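Local coordinates for protein NeuRonal IgCAM-5 (Caenorhabditis elegans, PDB 6ON6) that probably acts as a cell-surface adhesion receptor of the nervous system, pairing with a second copy of itself through its first immunoglobulin domain, at residues 6-20 against 97-111. Residues are numbered along the deposited sequence; the frame is centred on the assembly and turned at random.
With NAG (2-acetamido-2-deoxy-beta-D-glucopyranose), chain C.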
ATOM      1  N   PRO A   6       6.845  -6.732  16.837  1.00 39.00           N
ATOM      2  CA  PRO A   6       7.196  -7.487  15.633  1.00 32.65           C
ATOM      3  C   PRO A   6       8.580  -7.110  15.142  1.00 37.56           C
ATOM      4  O   PRO A   6       8.964  -5.935  15.152  1.00 40.47           O
ATOM      5  CB  PRO A   6       6.127  -7.052  14.617  1.00 37.20           C
ATOM      6  CG  PRO A   6       4.943  -6.707  15.468  1.00 35.58           C
ATOM      7  CD  PRO A   6       5.504  -6.139  16.771  1.00 38.87           C
ATOM      8  N   THR A   7       9.302  -8.112  14.632  1.00 31.69           N
ATOM      9  CA  THR A   7      10.567  -7.874  13.967  1.00 36.00           C
ATOM     10  C   THR A   7      10.596  -8.737  12.709  1.00 33.08           C
ATOM     11  O   THR A   7       9.917  -9.759  12.614  1.00 35.37           O
ATOM     12  CB  THR A   7      11.766  -8.176  14.909  1.00 39.39           C
ATOM     13  OG1 THR A   7      11.607  -9.491  15.450  1.00 41.01           O
ATOM     14  CG2 THR A   7      11.864  -7.125  16.031  1.00 39.66           C
ATOM     15  N   ILE A   8      11.440  -8.355  11.780  1.00 34.95           N
ATOM     16  CA  ILE A   8      11.546  -9.106  10.537  1.00 33.82           C
ATOM     17  C   ILE A   8      12.856  -9.880  10.546  1.00 33.67           C
ATOM     18  O   ILE A   8      13.942  -9.291  10.682  1.00 34.48           O
ATOM     19  CB  ILE A   8      11.389  -8.203   9.312  1.00 36.75           C
ATOM     20  CG1 ILE A   8       9.944  -7.678   9.242  1.00 37.93           C
ATOM     21  CG2 ILE A   8      11.720  -8.981   8.076  1.00 34.86           C
ATOM     22  CD1 ILE A   8       9.713  -6.563   8.224  1.00 40.90           C
ATOM     23  N   GLN A   9      12.745 -11.207  10.502  1.00 31.46           N
ATOM     24  CA  GLN A   9      13.912 -12.059  10.627  1.00 30.44           C
ATOM     25  C   GLN A   9      14.757 -11.944   9.381  1.00 31.87           C
ATOM     26  O   GLN A   9      14.218 -11.856   8.270  1.00 35.59           O
ATOM     27  CB  GLN A   9      13.435 -13.491  10.741  1.00 33.49           C
ATOM     28  CG  GLN A   9      14.557 -14.507  10.728  1.00 32.87           C
ATOM     29  CD  GLN A   9      14.087 -15.817  11.265  1.00 35.59           C
ATOM     30  OE1 GLN A   9      13.417 -15.864  12.287  1.00 36.39           O
ATOM     31  NE2 GLN A   9      14.360 -16.881  10.545  1.00 42.04           N
ATOM     32  N   GLN A  10      16.002 -11.985   9.505  1.00 30.51           N
ATOM     33  CA  GLN A  10      16.839 -11.883   8.331  1.00 31.51           C
ATOM     34  C   GLN A  10      17.507 -13.209   8.006  1.00 29.31           C
ATOM     35  O   GLN A  10      17.949 -13.913   8.915  1.00 31.72           O
ATOM     36  CB  GLN A  10      17.909 -10.810   8.511  1.00 38.08           C
ATOM     37  CG  GLN A  10      17.340  -9.411   8.539  1.00 42.51           C
ATOM     38  CD  GLN A  10      16.614  -9.017   7.236  1.00 44.94           C
ATOM     39  OE1 GLN A  10      16.895  -9.545   6.152  1.00 43.95           O
ATOM     40  NE2 GLN A  10      15.666  -8.085   7.347  1.00 47.98           N
ATOM     41  N   PRO A  11      17.639 -13.576   6.723  1.00 30.88           N
ATOM     42  CA  PRO A  11      17.271 -12.783   5.550  1.00 30.84           C
ATOM     43  C   PRO A  11      15.774 -12.815   5.250  1.00 30.52           C
ATOM     44  O   PRO A  11      15.142 -13.868   5.307  1.00 35.69           O
ATOM     45  CB  PRO A  11      18.017 -13.491   4.418  1.00 33.74           C
ATOM     46  CG  PRO A  11      18.109 -14.893   4.850  1.00 35.42           C
ATOM     47  CD  PRO A  11      18.288 -14.834   6.344  1.00 33.67           C
ATOM     48  N   SER A  12      15.221 -11.643   4.964  1.00 28.11           N
ATOM     49  CA  SER A  12      13.866 -11.459   4.454  1.00 27.07           C
ATOM     50  C   SER A  12      13.958 -10.473   3.300  1.00 23.67           C
ATOM     51  O   SER A  12      14.844  -9.625   3.277  1.00 26.52           O
ATOM     52  CB  SER A  12      12.856 -10.889   5.480  1.00 26.85           C
ATOM     53  OG  SER A  12      12.331 -11.890   6.363  1.00 29.25           O
ATOM     54  N   MET A  13      13.059 -10.608   2.309  1.00 23.23           N
ATOM     55  CA  MET A  13      12.989  -9.658   1.191  1.00 22.45           C
ATOM     56  C   MET A  13      14.361  -9.502   0.531  1.00 25.66           C
ATOM     57  O   MET A  13      14.845  -8.396   0.281  1.00 29.08           O
ATOM     58  CB  MET A  13      12.394  -8.329   1.625  1.00 24.13           C
ATOM     59  CG  MET A  13      11.039  -8.461   2.315  1.00 24.77           C
ATOM     60  SD  MET A  13       9.797  -9.242   1.257  1.00 25.45           S
ATOM     61  CE  MET A  13       9.548  -8.034  -0.011  1.00 28.29           C
ATOM     62  N   SER A  14      14.982 -10.651   0.252  1.00 23.32           N
ATOM     63  CA  SER A  14      16.248 -10.673  -0.457  1.00 24.45           C
ATOM     64  C   SER A  14      16.079 -10.210  -1.900  1.00 21.89           C
ATOM     65  O   SER A  14      15.103 -10.550  -2.591  1.00 25.24           O
ATOM     66  CB  SER A  14      16.784 -12.094  -0.458  1.00 27.31           C
ATOM     67  OG  SER A  14      17.093 -12.476   0.891  1.00 29.12           O
ATOM     68  N   SER A  15      17.024  -9.411  -2.367  1.00 24.62           N
ATOM     69  CA  SER A  15      17.009  -9.038  -3.772  1.00 24.69           C
ATOM     70  C   SER A  15      17.142 -10.265  -4.667  1.00 22.46           C
ATOM     71  O   SER A  15      17.663 -11.314  -4.271  1.00 23.81           O
ATOM     72  CB  SER A  15      18.112  -8.055  -4.086  1.00 27.15           C
ATOM     73  OG  SER A  15      17.838  -6.848  -3.399  1.00 29.29           O
ATOM     74  N   ALA A  16      16.608 -10.143  -5.886  1.00 21.99           N
ATOM     75  CA  ALA A  16      16.549 -11.265  -6.809  1.00 22.41           C
ATOM     76  C   ALA A  16      16.742 -10.761  -8.233  1.00 22.48           C
ATOM     77  O   ALA A  16      16.575  -9.575  -8.512  1.00 24.60           O
ATOM     78  CB  ALA A  16      15.196 -11.960  -6.733  1.00 21.22           C
ATOM     79  N   VAL A  17      17.089 -11.684  -9.133  1.00 21.90           N
ATOM     80  CA  VAL A  17      17.156 -11.390 -10.562  1.00 23.64           C
ATOM     81  C   VAL A  17      16.315 -12.425 -11.298  1.00 23.34           C
ATOM     82  O   VAL A  17      16.063 -13.513 -10.796  1.00 24.20           O
ATOM     83  CB  VAL A  17      18.609 -11.356 -11.090  1.00 26.77           C
ATOM     84  CG1 VAL A  17      19.363 -10.198 -10.524  1.00 34.49           C
ATOM     85  CG2 VAL A  17      19.368 -12.693 -10.866  1.00 27.16           C
ATOM     86  N   ALA A  18      15.883 -12.091 -12.518  1.00 23.42           N
ATOM     87  CA  ALA A  18      15.004 -13.000 -13.253  1.00 22.58           C
ATOM     88  C   ALA A  18      15.085 -12.679 -14.728  1.00 25.06           C
ATOM     89  O   ALA A  18      15.307 -11.530 -15.114  1.00 27.85           O
ATOM     90  CB  ALA A  18      13.560 -12.819 -12.805  1.00 24.84           C
ATOM     91  N   LEU A  19      14.903 -13.711 -15.542  1.00 23.62           N
ATOM     92  CA  LEU A  19      14.642 -13.522 -16.969  1.00 24.97           C
ATOM     93  C   LEU A  19      13.151 -13.322 -17.198  1.00 24.25           C
ATOM     94  O   LEU A  19      12.332 -13.722 -16.384  1.00 23.26           O
ATOM     95  CB  LEU A  19      15.087 -14.752 -17.759  1.00 23.80           C
ATOM     96  CG  LEU A  19      16.582 -15.097 -17.698  1.00 26.55           C
ATOM     97  CD1 LEU A  19      16.923 -16.330 -18.515  1.00 28.66           C
ATOM     98  CD2 LEU A  19      17.542 -13.960 -17.959  1.00 31.35           C
ATOM     99  N   LEU A  20      12.791 -12.748 -18.357  1.00 24.26           N
ATOM    100  CA  LEU A  20      11.374 -12.633 -18.692  1.00 26.77           C
ATOM    101  C   LEU A  20      10.695 -13.995 -18.605  1.00 23.64           C
ATOM    102  O   LEU A  20      11.206 -14.994 -19.129  1.00 24.99           O
ATOM    103  CB  LEU A  20      11.175 -12.094 -20.119  1.00 28.36           C
ATOM    104  CG  LEU A  20      11.688 -10.692 -20.401  1.00 33.04           C
ATOM    105  CD1 LEU A  20      11.360 -10.324 -21.822  1.00 31.61           C
ATOM    106  CD2 LEU A  20      11.079  -9.691 -19.437  1.00 35.44           C
ATOM    107  N   THR A  97       3.180  -1.694  12.838  1.00 37.26           N
ATOM    108  CA  THR A  97       3.662  -1.313  14.151  1.00 36.55           C
ATOM    109  C   THR A  97       3.898   0.182  14.199  1.00 36.66           C
ATOM    110  O   THR A  97       3.906   0.896  13.183  1.00 34.52           O
ATOM    111  CB  THR A  97       4.970  -2.028  14.415  1.00 39.59           C
ATOM    112  OG1 THR A  97       5.881  -1.793  13.329  1.00 41.03           O
ATOM    113  CG2 THR A  97       4.727  -3.514  14.595  1.00 41.33           C
ATOM    114  N   GLU A  98       4.063   0.653  15.429  1.00 39.38           N
ATOM    115  CA  GLU A  98       4.437   2.026  15.721  1.00 40.36           C
ATOM    116  C   GLU A  98       5.663   1.904  16.610  1.00 39.43           C
ATOM    117  O   GLU A  98       5.546   1.480  17.781  1.00 43.26           O
ATOM    118  CB  GLU A  98       3.305   2.781  16.421  1.00 38.58           C
ATOM    119  CG  GLU A  98       2.166   3.035  15.448  1.00 38.35           C
ATOM    120  CD  GLU A  98       0.828   3.335  16.089  1.00 43.73           C
ATOM    121  OE1 GLU A  98       0.803   3.663  17.312  1.00 48.42           O
ATOM    122  OE2 GLU A  98      -0.191   3.225  15.340  1.00 41.37           O
ATOM    123  N   PRO A  99       6.844   2.238  16.107  1.00 40.09           N
ATOM    124  CA  PRO A  99       6.999   2.664  14.711  1.00 37.74           C
ATOM    125  C   PRO A  99       6.938   1.499  13.705  1.00 40.60           C
ATOM    126  O   PRO A  99       6.897   0.327  14.089  1.00 40.53           O
ATOM    127  CB  PRO A  99       8.394   3.269  14.696  1.00 38.53           C
ATOM    128  CG  PRO A  99       9.137   2.480  15.753  1.00 44.95           C
ATOM    129  CD  PRO A  99       8.117   2.204  16.844  1.00 41.92           C
ATOM    130  N   ILE A 100       6.978   1.829  12.425  1.00 36.50           N
ATOM    131  CA  ILE A 100       6.736   0.804  11.404  1.00 34.62           C
ATOM    132  C   ILE A 100       7.879  -0.198  11.381  1.00 37.61           C
ATOM    133  O   ILE A 100       8.995   0.056  11.820  1.00 38.63           O
ATOM    134  CB  ILE A 100       6.570   1.489  10.043  1.00 30.51           C
ATOM    135  CG1 ILE A 100       5.915   0.557   9.028  1.00 35.93           C
ATOM    136  CG2 ILE A 100       7.942   2.005   9.601  1.00 35.80           C
ATOM    137  CD1 ILE A 100       5.372   1.281   7.902  1.00 37.75           C
ATOM    138  N   THR A 101       7.591  -1.358  10.839  1.00 34.71           N
ATOM    139  CA  THR A 101       8.613  -2.363  10.629  1.00 34.59           C
ATOM    140  C   THR A 101       8.505  -2.781   9.173  1.00 30.83           C
ATOM    141  O   THR A 101       7.394  -3.040   8.688  1.00 35.71           O
ATOM    142  CB  THR A 101       8.342  -3.537  11.543  1.00 41.38           C
ATOM    143  OG1 THR A 101       8.301  -3.061  12.900  1.00 45.78           O
ATOM    144  CG2 THR A 101       9.441  -4.540  11.412  1.00 44.73           C
ATOM    145  N   LEU A 102       9.633  -2.764   8.476  1.00 34.94           N
ATOM    146  CA  LEU A 102       9.595  -3.098   7.057  1.00 33.83           C
ATOM    147  C   LEU A 102      10.939  -3.614   6.574  1.00 32.63           C
ATOM    148  O   LEU A 102      11.972  -3.491   7.244  1.00 38.01           O
ATOM    149  CB  LEU A 102       9.151  -1.897   6.239  1.00 39.21           C
ATOM    150  CG  LEU A 102      10.003  -0.645   6.130  1.00 44.98           C
ATOM    151  CD1 LEU A 102      10.992  -0.771   4.991  1.00 46.63           C
ATOM    152  CD2 LEU A 102       9.062   0.513   5.875  1.00 44.97           C
ATOM    153  N   SER A 103      10.892  -4.279   5.434  1.00 30.68           N
ATOM    154  CA  SER A 103      12.041  -4.875   4.783  1.00 26.76           C
ATOM    155  C   SER A 103      11.783  -4.772   3.278  1.00 25.50           C
ATOM    156  O   SER A 103      10.653  -5.010   2.810  1.00 27.48           O
ATOM    157  CB  SER A 103      12.097  -6.343   5.149  1.00 33.00           C
ATOM    158  OG  SER A 103      13.270  -6.933   4.662  1.00 40.84           O
ATOM    159  N   THR A 104      12.833  -4.447   2.520  1.00 28.71           N
ATOM    160  CA  THR A 104      12.728  -4.190   1.081  1.00 26.28           C
ATOM    161  C   THR A 104      13.788  -4.966   0.312  1.00 26.20           C
ATOM    162  O   THR A 104      14.940  -5.095   0.760  1.00 29.70           O
ATOM    163  CB  THR A 104      12.969  -2.724   0.807  1.00 33.36           C
ATOM    164  OG1 THR A 104      12.045  -1.936   1.566  1.00 33.85           O
ATOM    165  CG2 THR A 104      12.754  -2.400  -0.711  1.00 36.58           C
ATOM    166  N   GLY A 105      13.408  -5.483  -0.864  1.00 24.94           N
ATOM    167  CA  GLY A 105      14.371  -6.086  -1.757  1.00 25.68           C
ATOM    168  C   GLY A 105      14.071  -5.679  -3.193  1.00 24.33           C
ATOM    169  O   GLY A 105      12.956  -5.274  -3.525  1.00 25.68           O
ATOM    170  N   GLU A 106      15.096  -5.753  -4.026  1.00 26.24           N
ATOM    171  CA  GLU A 106      14.982  -5.342  -5.427  1.00 24.74           C
ATOM    172  C   GLU A 106      14.809  -6.546  -6.338  1.00 24.75           C
ATOM    173  O   GLU A 106      15.425  -7.598  -6.134  1.00 28.70           O
ATOM    174  CB  GLU A 106      16.247  -4.607  -5.863  1.00 29.25           C
ATOM    175  CG  GLU A 106      16.078  -3.869  -7.186  1.00 37.39           C
ATOM    176  CD  GLU A 106      17.040  -2.679  -7.361  1.00 44.07           C
ATOM    177  OE1 GLU A 106      17.929  -2.447  -6.498  1.00 46.08           O
ATOM    178  OE2 GLU A 106      16.885  -1.967  -8.376  1.00 49.35           O
ATOM    179  N   LEU A 107      13.977  -6.381  -7.379  1.00 24.62           N
ATOM    180  CA  LEU A 107      13.905  -7.341  -8.473  1.00 23.21           C
ATOM    181  C   LEU A 107      14.560  -6.706  -9.681  1.00 26.10           C
ATOM    182  O   LEU A 107      14.108  -5.656 -10.157  1.00 28.17           O
ATOM    183  CB  LEU A 107      12.464  -7.716  -8.784  1.00 23.28           C
ATOM    184  CG  LEU A 107      12.244  -8.660  -9.979  1.00 23.72           C
ATOM    185  CD1 LEU A 107      12.995  -9.968  -9.785  1.00 24.99           C
ATOM    186  CD2 LEU A 107      10.783  -8.951 -10.188  1.00 25.78           C
ATOM    187  N   ASP A 108      15.605  -7.341 -10.179  1.00 24.84           N
ATOM    188  CA  ASP A 108      16.234  -6.967 -11.440  1.00 26.94           C
ATOM    189  C   ASP A 108      15.720  -7.898 -12.534  1.00 27.69           C
ATOM    190  O   ASP A 108      15.665  -9.109 -12.343  1.00 30.36           O
ATOM    191  CB  ASP A 108      17.743  -7.132 -11.277  1.00 32.15           C
ATOM    192  CG  ASP A 108      18.541  -6.424 -12.329  1.00 45.56           C
ATOM    193  OD1 ASP A 108      17.949  -5.719 -13.163  1.00 47.39           O
ATOM    194  OD2 ASP A 108      19.784  -6.571 -12.308  1.00 52.35           O
ATOM    195  N   VAL A 109      15.338  -7.335 -13.679  1.00 27.58           N
ATOM    196  CA  VAL A 109      14.808  -8.151 -14.772  1.00 27.62           C
ATOM    197  C   VAL A 109      15.768  -8.081 -15.950  1.00 32.89           C
ATOM    198  O   VAL A 109      16.065  -6.990 -16.453  1.00 34.07           O
ATOM    199  CB  VAL A 109      13.378  -7.748 -15.165  1.00 30.59           C
ATOM    200  CG1 VAL A 109      12.873  -8.626 -16.318  1.00 32.12           C
ATOM    201  CG2 VAL A 109      12.468  -7.853 -13.923  1.00 29.61           C
ATOM    202  N   LYS A 110      16.227  -9.244 -16.411  1.00 33.49           N
ATOM    203  CA  LYS A 110      17.119  -9.345 -17.565  1.00 40.38           C
ATOM    204  C   LYS A 110      16.329  -9.713 -18.816  1.00 44.19           C
ATOM    205  O   LYS A 110      15.459 -10.589 -18.774  1.00 47.03           O
ATOM    206  CB  LYS A 110      18.163 -10.438 -17.335  1.00 42.57           C
ATOM    207  CG  LYS A 110      19.093 -10.181 -16.165  1.00 45.75           C
ATOM    208  CD  LYS A 110      20.158  -9.148 -16.529  1.00 50.34           C
ATOM    209  CE  LYS A 110      20.902  -8.714 -15.291  1.00 51.52           C
ATOM    210  NZ  LYS A 110      19.890  -8.337 -14.291  1.00 53.67           N
ATOM    211  N   VAL A 111      16.623  -9.044 -19.927  1.00 50.75           N
ATOM    212  CA  VAL A 111      16.007  -9.403 -21.206  1.00 53.34           C
ATOM    213  C   VAL A 111      16.928 -10.269 -22.055  1.00 54.15           C
ATOM    214  O   VAL A 111      17.788  -9.752 -22.766  1.00 57.08           O
ATOM    215  CB  VAL A 111      15.547  -8.176 -21.993  1.00 52.21           C
ATOM    216  CG1 VAL A 111      15.007  -8.618 -23.338  1.00 49.77           C
ATOM    217  CG2 VAL A 111      14.495  -7.406 -21.209  1.00 47.62           C
TER
HETATM  218  C1  NAG C 202      15.399   0.293  -5.193  1.00 49.19           C
HETATM  219  C2  NAG C 202      15.707   1.066  -6.478  1.00 51.83           C
HETATM  220  C3  NAG C 202      17.196   1.408  -6.569  1.00 52.89           C
HETATM  221  C4  NAG C 202      17.697   2.052  -5.283  1.00 53.31           C
HETATM  222  C5  NAG C 202      17.316   1.197  -4.081  1.00 51.70           C
HETATM  223  C6  NAG C 202      17.680   1.835  -2.758  1.00 53.54           C
HETATM  224  C7  NAG C 202      14.546   0.790  -8.622  1.00 56.88           C
HETATM  225  C8  NAG C 202      14.148   2.231  -8.481  1.00 55.60           C
HETATM  226  N2  NAG C 202      15.295   0.292  -7.636  1.00 56.43           N
HETATM  227  O3  NAG C 202      17.392   2.305  -7.657  1.00 56.26           O
HETATM  228  O4  NAG C 202      19.112   2.193  -5.334  1.00 57.35           O
HETATM  229  O5  NAG C 202      15.896   1.011  -4.068  1.00 49.24           O
HETATM  230  O6  NAG C 202      17.571   0.912  -1.681  1.00 55.77           O
HETATM  231  O7  NAG C 202      14.206   0.109  -9.585  1.00 62.49           O
HETATM  232  O   HOH W   1       9.912  -3.613  14.865  1.00 52.57           O
HETATM  233  O   HOH W   2      16.009  -6.995   3.101  1.00 38.10           O
HETATM  234  O   HOH W   3      16.657  -6.904   1.109  1.00 34.00           O
HETATM  235  O   HOH W   4      17.898  -6.397  -0.560  1.00 47.33           O
HETATM  236  O   HOH W   5      14.789 -12.372 -20.344  1.00 42.15           O
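Ser15 opens the zipped half of this contact: its OG accepts the N-H of Glu106 at 3.0 Å, almost straight at 169°, and the backbone then pairs in parallel register from Ala16 N to Glu106 O (2.8 Å) as far as Lys110 N to Ala18 O. Beneath the pairing, the CB of Ala18 rests on Leu107 CD1 (4.2 Å), with Val24 and Val83 closing the buried face. Packing is also close at Gly105, whose CA lies 3.1 Å from Met13 O, leaving no room for a side chain. Before Ser15 side chains replace the ladder, Ile8 CD1 lying 3.6 Å from Leu102 C and Met13 on Ser103. The opposite face, with Val17, Asp108 and Lys110, is the solvent side; Lys110 NZ makes a salt bridge to Asp108 OD2 (2.7 Å) within its own strand, from above the carboxylate plane. With CG anti to the backbone N (chi1 -166°), the extended Glu106 chain carries OE2 to N2 of the glycan on Asn90 (2.9 Å); an alanine here would probably leave that N-H without its acceptor and the tethered sugar freer to turn. A first strand pairing with 24-31, then crossing to run parallel to the last, is the split A/A′ strand of V- and I-set immunoglobulin domains.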